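Local coordinates for glucose-6-phosphate isomerase like protein (Thermus thermophilus, PDB 1WIW) that probably acts as a sugar-phosphate isomerase of the PGI/PMI family, interconverting phosphorylated aldoses such as glucose 6-phosphate or mannose 6-phosphate with fructose 6-phosphate, at residues 159-171 against 214-227. Residues are numbered along the deposited sequence; the frame is centred on the assembly and turned at random.
Sequences TLLERLPLFYSPL and DPLAAVLLGPGEEA
L164 to Y168 and L216 to L221 run side by side as neighbouring parallel strands of the C-terminal SIS domain, with strand 240-244 beyond the second. Six backbone hydrogen bonds join them, from L164 N to P215 O (2.9 Å) through L166 N to A217 O and V219 N to L166 O (2.7 Å) to L221 N to Y168 O.

Apolar contacts line both faces of the sheet. On the face of F167, ring atom CD2 meets V219 CB at 3.6 Å, the two side chains pointing the same way; L160 CD1 reaches A217 CB, and M262 of helix 251-272 touches both F167 and V219. On the other face L164 and L216 lie alongside each other, CD2 to CD2 at 3.8 Å, where the second subunit packs its own L164 on L164 and its L190 on L216. Y168, its CG anti to the backbone N (chi1 -179°), carries its ring past L220 CD2, which sits at the ring edge. P170 CG lies over one face of the ring, toward its rim, and F202 meets the ring edge-to-face.

Polar contacts gather at the two ends. The aliphatic part of R163 lies against A217, CD to CB 3.7 Å, while NE donates to T159 O and NH1 forms a salt bridge with D239. Past the strands, in the turn into helix 225-234, one water links P170 O to E226 OE2; another accepts from L171 N (2.6 Å) and donates to L221 O and P223 O, each at 2.8 Å.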
ATOM      1  N   THR B 159      -7.114  22.855   3.436  1.00 10.84           N
ATOM      2  CA  THR B 159      -8.190  21.879   3.240  1.00 12.00           C
ATOM      3  C   THR B 159      -7.939  20.587   4.029  1.00 12.53           C
ATOM      4  O   THR B 159      -8.880  19.925   4.486  1.00 11.50           O
ATOM      5  CB  THR B 159      -8.335  21.505   1.750  1.00 13.26           C
ATOM      6  OG1 THR B 159      -8.650  22.677   0.987  1.00 14.98           O
ATOM      7  CG2 THR B 159      -9.435  20.461   1.564  1.00 15.13           C
ATOM      8  N   LEU B 160      -6.666  20.226   4.176  1.00 10.93           N
ATOM      9  CA  LEU B 160      -6.293  19.013   4.892  1.00  9.92           C
ATOM     10  C   LEU B 160      -6.168  19.225   6.405  1.00  9.24           C
ATOM     11  O   LEU B 160      -6.101  18.261   7.170  1.00  9.80           O
ATOM     12  CB  LEU B 160      -4.977  18.465   4.318  1.00 12.25           C
ATOM     13  CG  LEU B 160      -5.037  17.428   3.182  1.00 16.21           C
ATOM     14  CD1 LEU B 160      -6.271  17.608   2.332  1.00 15.36           C
ATOM     15  CD2 LEU B 160      -3.771  17.523   2.345  1.00 14.95           C
ATOM     16  N   LEU B 161      -6.153  20.485   6.832  1.00 10.04           N
ATOM     17  CA  LEU B 161      -6.032  20.805   8.250  1.00 11.90           C
ATOM     18  C   LEU B 161      -7.142  20.138   9.062  1.00 11.82           C
ATOM     19  O   LEU B 161      -8.326  20.329   8.789  1.00 10.77           O
ATOM     20  CB  LEU B 161      -6.072  22.325   8.456  1.00 13.39           C
ATOM     21  CG  LEU B 161      -6.046  22.845   9.899  1.00 17.03           C
ATOM     22  CD1 LEU B 161      -4.792  22.384  10.610  1.00 14.11           C
ATOM     23  CD2 LEU B 161      -6.126  24.366   9.889  1.00 18.11           C
ATOM     24  N   GLU B 162      -6.739  19.344  10.050  1.00 12.81           N
ATOM     25  CA  GLU B 162      -7.665  18.630  10.925  1.00 15.82           C
ATOM     26  C   GLU B 162      -8.589  17.660  10.197  1.00 16.08           C
ATOM     27  O   GLU B 162      -9.743  17.453  10.586  1.00 15.38           O
ATOM     28  CB  GLU B 162      -8.472  19.627  11.757  1.00 18.24           C
ATOM     29  CG  GLU B 162      -7.603  20.366  12.765  1.00 24.90           C
ATOM     30  CD  GLU B 162      -8.381  21.335  13.622  1.00 28.55           C
ATOM     31  OE1 GLU B 162      -9.338  20.897  14.296  1.00 33.16           O
ATOM     32  OE2 GLU B 162      -8.029  22.534  13.626  1.00 31.17           O
ATOM     33  N   ARG B 163      -8.069  17.071   9.128  1.00 14.09           N
ATOM     34  CA  ARG B 163      -8.809  16.078   8.364  1.00 15.26           C
ATOM     35  C   ARG B 163      -7.891  14.895   8.141  1.00 14.10           C
ATOM     36  O   ARG B 163      -6.683  14.996   8.345  1.00 14.84           O
ATOM     37  CB  ARG B 163      -9.259  16.628   7.011  1.00 16.03           C
ATOM     38  CG  ARG B 163     -10.470  17.544   7.087  1.00 19.55           C
ATOM     39  CD  ARG B 163     -11.177  17.567   5.748  1.00 24.48           C
ATOM     40  NE  ARG B 163     -11.249  18.910   5.193  1.00 29.79           N
ATOM     41  CZ  ARG B 163     -12.140  19.820   5.562  1.00 30.43           C
ATOM     42  NH1 ARG B 163     -13.043  19.526   6.484  1.00 32.14           N
ATOM     43  NH2 ARG B 163     -12.116  21.028   5.015  1.00 31.22           N
ATOM     44  N   LEU B 164      -8.472  13.768   7.746  1.00 11.89           N
ATOM     45  CA  LEU B 164      -7.705  12.562   7.471  1.00 10.79           C
ATOM     46  C   LEU B 164      -7.671  12.435   5.956  1.00  9.89           C
ATOM     47  O   LEU B 164      -8.651  12.024   5.341  1.00  9.78           O
ATOM     48  CB  LEU B 164      -8.394  11.337   8.081  1.00 10.60           C
ATOM     49  CG  LEU B 164      -7.738   9.983   7.802  1.00 11.56           C
ATOM     50  CD1 LEU B 164      -6.304   9.994   8.311  1.00 10.07           C
ATOM     51  CD2 LEU B 164      -8.540   8.870   8.478  1.00 11.12           C
ATOM     52  N   PRO B 165      -6.550  12.818   5.329  1.00  9.98           N
ATOM     53  CA  PRO B 165      -6.476  12.718   3.871  1.00  9.10           C
ATOM     54  C   PRO B 165      -6.418  11.302   3.316  1.00 10.55           C
ATOM     55  O   PRO B 165      -5.763  10.414   3.869  1.00  9.64           O
ATOM     56  CB  PRO B 165      -5.233  13.545   3.522  1.00 12.18           C
ATOM     57  CG  PRO B 165      -4.388  13.435   4.738  1.00 11.33           C
ATOM     58  CD  PRO B 165      -5.372  13.511   5.879  1.00 10.81           C
ATOM     59  N   LEU B 166      -7.137  11.108   2.218  1.00 10.87           N
ATOM     60  CA  LEU B 166      -7.193   9.834   1.521  1.00 11.27           C
ATOM     61  C   LEU B 166      -6.628  10.104   0.130  1.00 10.43           C
ATOM     62  O   LEU B 166      -7.280  10.751  -0.691  1.00  9.30           O
ATOM     63  CB  LEU B 166      -8.644   9.351   1.432  1.00 10.95           C
ATOM     64  CG  LEU B 166      -8.976   8.179   0.501  1.00 14.96           C
ATOM     65  CD1 LEU B 166      -8.070   6.994   0.787  1.00 13.14           C
ATOM     66  CD2 LEU B 166     -10.448   7.805   0.678  1.00 14.55           C
ATOM     67  N   PHE B 167      -5.413   9.619  -0.125  1.00  8.84           N
ATOM     68  CA  PHE B 167      -4.751   9.832  -1.408  1.00  8.76           C
ATOM     69  C   PHE B 167      -4.993   8.700  -2.398  1.00  9.11           C
ATOM     70  O   PHE B 167      -4.802   7.527  -2.069  1.00  8.75           O
ATOM     71  CB  PHE B 167      -3.241   9.996  -1.212  1.00  7.27           C
ATOM     72  CG  PHE B 167      -2.861  11.113  -0.284  1.00  5.86           C
ATOM     73  CD1 PHE B 167      -2.331  10.843   0.971  1.00  6.09           C
ATOM     74  CD2 PHE B 167      -3.018  12.436  -0.670  1.00  6.99           C
ATOM     75  CE1 PHE B 167      -1.958  11.880   1.829  1.00  4.32           C
ATOM     76  CE2 PHE B 167      -2.649  13.479   0.180  1.00  7.68           C
ATOM     77  CZ  PHE B 167      -2.117  13.198   1.432  1.00  7.75           C
ATOM     78  N   TYR B 168      -5.402   9.066  -3.612  1.00  8.80           N
ATOM     79  CA  TYR B 168      -5.669   8.101  -4.681  1.00 10.54           C
ATOM     80  C   TYR B 168      -4.983   8.591  -5.964  1.00 12.79           C
ATOM     81  O   TYR B 168      -5.286   9.676  -6.459  1.00 11.98           O
ATOM     82  CB  TYR B 168      -7.178   7.971  -4.911  1.00 10.41           C
ATOM     83  CG  TYR B 168      -7.558   6.982  -5.994  1.00 12.67           C
ATOM     84  CD1 TYR B 168      -8.552   7.287  -6.924  1.00 12.38           C
ATOM     85  CD2 TYR B 168      -6.909   5.750  -6.104  1.00 12.55           C
ATOM     86  CE1 TYR B 168      -8.889   6.390  -7.943  1.00 14.26           C
ATOM     87  CE2 TYR B 168      -7.239   4.849  -7.117  1.00 13.92           C
ATOM     88  CZ  TYR B 168      -8.229   5.179  -8.033  1.00 15.12           C
ATOM     89  OH  TYR B 168      -8.535   4.306  -9.055  1.00 18.45           O
ATOM     90  N   SER B 169      -4.051   7.792  -6.483  1.00 14.38           N
ATOM     91  CA  SER B 169      -3.302   8.141  -7.689  1.00 15.19           C
ATOM     92  C   SER B 169      -3.374   7.058  -8.762  1.00 16.39           C
ATOM     93  O   SER B 169      -2.471   6.229  -8.890  1.00 15.82           O
ATOM     94  CB  SER B 169      -1.836   8.399  -7.339  1.00 18.81           C
ATOM     95  OG  SER B 169      -1.242   7.252  -6.747  1.00 18.47           O
ATOM     96  N   PRO B 170      -4.448   7.068  -9.560  1.00 16.19           N
ATOM     97  CA  PRO B 170      -4.695   6.111 -10.645  1.00 20.04           C
ATOM     98  C   PRO B 170      -3.565   6.011 -11.677  1.00 19.85           C
ATOM     99  O   PRO B 170      -3.235   4.917 -12.131  1.00 19.55           O
ATOM    100  CB  PRO B 170      -5.983   6.637 -11.285  1.00 19.25           C
ATOM    101  CG  PRO B 170      -6.665   7.345 -10.176  1.00 16.86           C
ATOM    102  CD  PRO B 170      -5.535   8.058  -9.479  1.00 17.72           C
ATOM    103  N   LEU B 171      -2.985   7.151 -12.053  1.00 20.94           N
ATOM    104  CA  LEU B 171      -1.919   7.158 -13.054  1.00 19.22           C
ATOM    105  C   LEU B 171      -0.746   6.277 -12.642  1.00 20.08           C
ATOM    106  O   LEU B 171      -0.019   5.765 -13.492  1.00 20.21           O
ATOM    107  CB  LEU B 171      -1.429   8.587 -13.328  1.00 20.99           C
ATOM    108  CG  LEU B 171      -0.380   9.229 -12.417  1.00 22.33           C
ATOM    109  CD1 LEU B 171       0.198  10.472 -13.104  1.00 21.36           C
ATOM    110  CD2 LEU B 171      -1.002   9.583 -11.074  1.00 22.02           C
ATOM    111  N   ASP B 214     -10.802  11.909  12.399  1.00 26.25           N
ATOM    112  CA  ASP B 214     -11.153  13.154  11.719  1.00 24.36           C
ATOM    113  C   ASP B 214     -11.892  12.873  10.416  1.00 22.75           C
ATOM    114  O   ASP B 214     -11.769  11.786   9.844  1.00 20.08           O
ATOM    115  CB  ASP B 214      -9.889  13.963  11.397  1.00 27.63           C
ATOM    116  CG  ASP B 214      -9.025  14.214  12.617  1.00 29.14           C
ATOM    117  OD1 ASP B 214      -9.543  14.757  13.614  1.00 31.54           O
ATOM    118  OD2 ASP B 214      -7.825  13.871  12.575  1.00 32.26           O
ATOM    119  N   PRO B 215     -12.670  13.854   9.923  1.00 19.96           N
ATOM    120  CA  PRO B 215     -13.406  13.658   8.671  1.00 19.46           C
ATOM    121  C   PRO B 215     -12.438  13.449   7.507  1.00 16.48           C
ATOM    122  O   PRO B 215     -11.347  14.021   7.486  1.00 16.92           O
ATOM    123  CB  PRO B 215     -14.221  14.944   8.542  1.00 19.73           C
ATOM    124  CG  PRO B 215     -13.370  15.956   9.248  1.00 23.21           C
ATOM    125  CD  PRO B 215     -12.910  15.201  10.468  1.00 20.99           C
ATOM    126  N   LEU B 216     -12.837  12.632   6.541  1.00 13.71           N
ATOM    127  CA  LEU B 216     -11.985  12.340   5.393  1.00 13.94           C
ATOM    128  C   LEU B 216     -11.871  13.473   4.376  1.00 13.24           C
ATOM    129  O   LEU B 216     -12.801  14.253   4.176  1.00 12.23           O
ATOM    130  CB  LEU B 216     -12.486  11.083   4.683  1.00 15.56           C
ATOM    131  CG  LEU B 216     -12.331   9.753   5.423  1.00 19.08           C
ATOM    132  CD1 LEU B 216     -13.135   8.682   4.711  1.00 18.94           C
ATOM    133  CD2 LEU B 216     -10.856   9.366   5.489  1.00 20.59           C
ATOM    134  N   ALA B 217     -10.710  13.551   3.740  1.00 13.31           N
ATOM    135  CA  ALA B 217     -10.445  14.536   2.702  1.00 11.84           C
ATOM    136  C   ALA B 217      -9.874  13.729   1.541  1.00 11.52           C
ATOM    137  O   ALA B 217      -8.718  13.300   1.575  1.00  9.28           O
ATOM    138  CB  ALA B 217      -9.425  15.562   3.182  1.00 12.32           C
ATOM    139  N   ALA B 218     -10.692  13.492   0.526  1.00  9.65           N
ATOM    140  CA  ALA B 218     -10.232  12.731  -0.623  1.00 10.47           C
ATOM    141  C   ALA B 218      -9.324  13.606  -1.473  1.00  9.95           C
ATOM    142  O   ALA B 218      -9.649  14.761  -1.757  1.00  9.20           O
ATOM    143  CB  ALA B 218     -11.416  12.248  -1.440  1.00 10.62           C
ATOM    144  N   VAL B 219      -8.176  13.062  -1.859  1.00  8.46           N
ATOM    145  CA  VAL B 219      -7.234  13.806  -2.691  1.00  9.21           C
ATOM    146  C   VAL B 219      -6.934  12.969  -3.921  1.00 10.14           C
ATOM    147  O   VAL B 219      -6.175  12.004  -3.854  1.00  7.62           O
ATOM    148  CB  VAL B 219      -5.915  14.092  -1.941  1.00  8.76           C
ATOM    149  CG1 VAL B 219      -4.990  14.918  -2.817  1.00 10.09           C
ATOM    150  CG2 VAL B 219      -6.204  14.827  -0.643  1.00  9.51           C
ATOM    151  N   LEU B 220      -7.550  13.328  -5.043  1.00 11.43           N
ATOM    152  CA  LEU B 220      -7.342  12.588  -6.281  1.00 11.25           C
ATOM    153  C   LEU B 220      -6.119  13.162  -6.993  1.00 10.34           C
ATOM    154  O   LEU B 220      -6.114  14.314  -7.416  1.00 10.22           O
ATOM    155  CB  LEU B 220      -8.589  12.684  -7.166  1.00 12.01           C
ATOM    156  CG  LEU B 220      -9.900  12.340  -6.446  1.00 15.12           C
ATOM    157  CD1 LEU B 220     -11.065  12.410  -7.417  1.00 16.12           C
ATOM    158  CD2 LEU B 220      -9.806  10.949  -5.827  1.00 16.58           C
ATOM    159  N   LEU B 221      -5.081  12.346  -7.105  1.00  8.56           N
ATOM    160  CA  LEU B 221      -3.835  12.762  -7.727  1.00  7.81           C
ATOM    161  C   LEU B 221      -3.725  12.432  -9.216  1.00  8.37           C
ATOM    162  O   LEU B 221      -3.603  11.268  -9.595  1.00  7.45           O
ATOM    163  CB  LEU B 221      -2.660  12.116  -6.978  1.00  7.47           C
ATOM    164  CG  LEU B 221      -2.548  12.494  -5.501  1.00  7.85           C
ATOM    165  CD1 LEU B 221      -1.575  11.569  -4.794  1.00 11.41           C
ATOM    166  CD2 LEU B 221      -2.098  13.943  -5.404  1.00  9.58           C
ATOM    167  N   GLY B 222      -3.772  13.458 -10.056  1.00  8.11           N
ATOM    168  CA  GLY B 222      -3.621  13.235 -11.486  1.00 11.82           C
ATOM    169  C   GLY B 222      -4.853  12.877 -12.303  1.00 11.54           C
ATOM    170  O   GLY B 222      -5.933  12.663 -11.761  1.00 11.44           O
ATOM    171  N   PRO B 223      -4.698  12.787 -13.635  1.00 13.42           N
ATOM    172  CA  PRO B 223      -5.757  12.463 -14.595  1.00 14.39           C
ATOM    173  C   PRO B 223      -6.048  10.974 -14.750  1.00 16.94           C
ATOM    174  O   PRO B 223      -5.338  10.129 -14.203  1.00 18.39           O
ATOM    175  CB  PRO B 223      -5.224  13.067 -15.886  1.00 13.66           C
ATOM    176  CG  PRO B 223      -3.774  12.732 -15.797  1.00 13.62           C
ATOM    177  CD  PRO B 223      -3.431  13.064 -14.340  1.00 14.20           C
ATOM    178  N   GLY B 224      -7.087  10.666 -15.519  1.00 18.79           N
ATOM    179  CA  GLY B 224      -7.459   9.282 -15.756  1.00 22.37           C
ATOM    180  C   GLY B 224      -8.953   9.035 -15.619  1.00 24.08           C
ATOM    181  O   GLY B 224      -9.648   9.744 -14.890  1.00 23.03           O
ATOM    182  N   GLU B 225      -9.448   8.016 -16.314  1.00 27.49           N
ATOM    183  CA  GLU B 225     -10.865   7.681 -16.267  1.00 28.94           C
ATOM    184  C   GLU B 225     -11.269   7.199 -14.875  1.00 29.45           C
ATOM    185  O   GLU B 225     -12.375   7.485 -14.409  1.00 30.39           O
ATOM    186  CB  GLU B 225     -11.180   6.606 -17.306  1.00 32.97           C
ATOM    187  CG  GLU B 225     -12.655   6.276 -17.445  1.00 38.49           C
ATOM    188  CD  GLU B 225     -12.919   5.275 -18.557  1.00 41.86           C
ATOM    189  OE1 GLU B 225     -14.089   4.874 -18.735  1.00 44.88           O
ATOM    190  OE2 GLU B 225     -11.954   4.892 -19.255  1.00 43.77           O
ATOM    191  N   GLU B 226     -10.376   6.474 -14.208  1.00 26.17           N
ATOM    192  CA  GLU B 226     -10.674   5.976 -12.870  1.00 27.19           C
ATOM    193  C   GLU B 226     -10.773   7.127 -11.866  1.00 26.87           C
ATOM    194  O   GLU B 226     -11.464   7.023 -10.852  1.00 26.82           O
ATOM    195  CB  GLU B 226      -9.600   4.982 -12.424  1.00 27.02           C
ATOM    196  CG  GLU B 226      -9.449   3.794 -13.355  1.00 29.49           C
ATOM    197  CD  GLU B 226      -8.356   2.843 -12.910  1.00 31.42           C
ATOM    198  OE1 GLU B 226      -8.615   2.018 -12.009  1.00 31.53           O
ATOM    199  OE2 GLU B 226      -7.232   2.929 -13.455  1.00 30.88           O
ATOM    200  N   ALA B 227     -10.079   8.225 -12.152  1.00 26.61           N
ATOM    201  CA  ALA B 227     -10.108   9.389 -11.272  1.00 25.09           C
ATOM    202  C   ALA B 227     -11.493  10.039 -11.343  1.00 23.30           C
ATOM    203  O   ALA B 227     -12.057  10.440 -10.324  1.00 23.00           O
ATOM    204  CB  ALA B 227      -9.026  10.390 -11.685  1.00 25.12           C
TER
HETATM  205  O   HOH W   1      -4.875   2.693 -11.608  1.00 24.44           O
HETATM  206  O   HOH W   2      -4.057   9.486 -11.764  1.00 15.79           O